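Local structure of CRISPR-associated endoribonuclease Cas2 2 (Sulfolobus solfataricus, 3EXC) at residues R52-K55 with L56-T60. The protein acts as a homodimeric, single-strand-specific endoribonuclease of the CRISPR antiviral defence system, with magnesium as its cofactor. The protein carries 2 engineered substitutions. Sequence-based numbering, arbitrary orientation.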
loop_
_atom_site.group_PDB
_atom_site.type_symbol
_atom_site.label_atom_id
_atom_site.label_comp_id
_atom_site.label_asym_id
_atom_site.label_seq_id
_atom_site.Cartn_x
_atom_site.Cartn_y
_atom_site.Cartn_z
ATOM N N ARG A 52 -14.201 11.605 -1.062
ATOM C CA ARG A 52 -15.449 11.540 -1.835
ATOM C C ARG A 52 -15.186 10.753 -3.126
ATOM O O ARG A 52 -15.908 9.830 -3.460
ATOM C CB ARG A 52 -16.014 12.937 -2.105
ATOM C CG ARG A 52 -17.524 13.126 -1.756
ATOM C CD ARG A 52 -18.282 14.042 -2.771
ATOM N NE ARG A 52 -17.438 14.930 -3.639
ATOM C CZ ARG A 52 -17.916 15.904 -4.456
ATOM N NH1 ARG A 52 -17.068 16.632 -5.181
ATOM N NH2 ARG A 52 -19.246 16.158 -4.553
ATOM N N VAL A 53 -14.114 11.043 -3.834
ATOM C CA VAL A 53 -13.805 10.283 -5.044
ATOM C C VAL A 53 -13.698 8.791 -4.813
ATOM O O VAL A 53 -14.297 7.985 -5.537
ATOM C CB VAL A 53 -12.480 10.765 -5.647
ATOM C CG1 VAL A 53 -11.792 9.684 -6.570
ATOM C CG2 VAL A 53 -12.669 12.115 -6.314
ATOM N N VAL A 54 -12.913 8.398 -3.819
ATOM C CA VAL A 54 -12.746 7.006 -3.566
ATOM C C VAL A 54 -14.092 6.386 -3.243
ATOM O O VAL A 54 -14.456 5.394 -3.823
ATOM C CB VAL A 54 -11.736 6.797 -2.419
ATOM C CG1 VAL A 54 -11.761 5.349 -1.985
ATOM C CG2 VAL A 54 -10.326 7.216 -2.858
ATOM N N LYS A 55 -14.849 6.979 -2.323
ATOM C CA LYS A 55 -16.163 6.386 -1.933
ATOM C C LYS A 55 -17.156 6.203 -3.119
ATOM O O LYS A 55 -17.923 5.212 -3.176
ATOM C CB LYS A 55 -16.863 7.195 -0.830
ATOM C CG LYS A 55 -16.204 7.194 0.562
ATOM C CD LYS A 55 -17.099 7.976 1.568
ATOM C CE LYS A 55 -16.461 7.926 2.961
ATOM N NZ LYS A 55 -16.727 6.638 3.741
ATOM N N LEU A 56 -17.136 7.148 -4.056
ATOM C CA LEU A 56 -18.098 7.133 -5.157
ATOM C C LEU A 56 -17.709 6.040 -6.135
ATOM O O LEU A 56 -18.581 5.432 -6.753
ATOM C CB LEU A 56 -18.158 8.492 -5.827
ATOM C CG LEU A 56 -18.763 9.682 -5.048
ATOM C CD1 LEU A 56 -18.663 11.036 -5.753
ATOM C CD2 LEU A 56 -20.227 9.479 -4.721
ATOM N N ILE A 57 -16.418 5.734 -6.239
ATOM C CA ILE A 57 -15.965 4.792 -7.259
ATOM C C ILE A 57 -15.973 3.342 -6.774
ATOM O O ILE A 57 -16.346 2.444 -7.504
ATOM C CB ILE A 57 -14.518 5.137 -7.787
ATOM C CG1 ILE A 57 -14.560 6.412 -8.639
ATOM C CG2 ILE A 57 -13.933 3.944 -8.654
ATOM C CD1 ILE A 57 -13.166 7.015 -8.847
ATOM N N VAL A 58 -15.472 3.096 -5.569
ATOM C CA VAL A 58 -15.302 1.717 -5.180
ATOM C C VAL A 58 -16.622 1.183 -4.617
ATOM O O VAL A 58 -17.480 1.984 -4.180
ATOM C CB VAL A 58 -14.174 1.558 -4.128
ATOM C CG1 VAL A 58 -12.856 2.179 -4.693
ATOM C CG2 VAL A 58 -14.602 2.137 -2.765
ATOM N N ASP A 59 -16.767 -0.154 -4.616
ATOM C CA ASP A 59 -17.862 -0.845 -3.892
ATOM C C ASP A 59 -17.461 -0.940 -2.441
ATOM O O ASP A 59 -16.628 -1.707 -2.074
ATOM C CB ASP A 59 -18.076 -2.244 -4.467
ATOM C CG ASP A 59 -19.183 -3.043 -3.750
ATOM O OD1 ASP A 59 -19.500 -2.848 -2.522
ATOM O OD2 ASP A 59 -19.707 -3.935 -4.457
ATOM N N THR A 60 -18.096 -0.149 -1.616
ATOM C CA THR A 60 -17.848 -0.103 -0.179
ATOM C C THR A 60 -18.198 -1.339 0.679
ATOM O O THR A 60 -17.770 -1.446 1.852
ATOM C CB THR A 60 -18.567 1.112 0.289
ATOM O OG1 THR A 60 -17.681 2.199 0.011
ATOM C CG2 THR A 60 -18.997 1.069 1.792
#
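Ile57 follows Val53 by one helical turn, and its side chain passes the carbonyl oxygen of that residue. Ile57 CB lies 3.6 Å from Val53 O, Ile57 CG1 is about as near to the same oxygen, and Ile57 CD1 stays close to it while also touching Val53 CG1 at 3.8 Å. With CG1 of Ile57 beside its own backbone N (chi1 -71°) and the chain extended beyond it, the two side chains lie next to each other and point the same way, and both touch Asn24 of helix 15-27. Helix 47-57 ends here. Leu56 N still donates to Arg52 O at 3.0 Å in a regular i to i+4 bond, and Ile57 N is held by Val53 O. Val54 O, however, takes two donors: Val58 N arrives at 3.1 Å on an almost straight bond (N-H...O 172°), whereas Ile57 N sits well above the carbonyl plane. In the ferredoxin-like fold of Cas2 this is the second of the helices lying against the four-stranded antiparallel sheet, and the chain leaves it at Val58 to turn into strand 64-70. Val58 CG2 rests 3.4 Å from Val54 O. Val58 CG1 stands 4.3 Å from Val54 CG1, and both valines pack on Val65 of strand 64-70 and on Ile81 of the second subunit. On the outer side, Leu56 CG stays 3.3 Å from Arg52 O, while Leu56 CD1 also lies near Arg52 O and more loosely approaches Arg52 CD. Past the helix end, Asp59 OD1 accepts a hydrogen bond from Asn61 N.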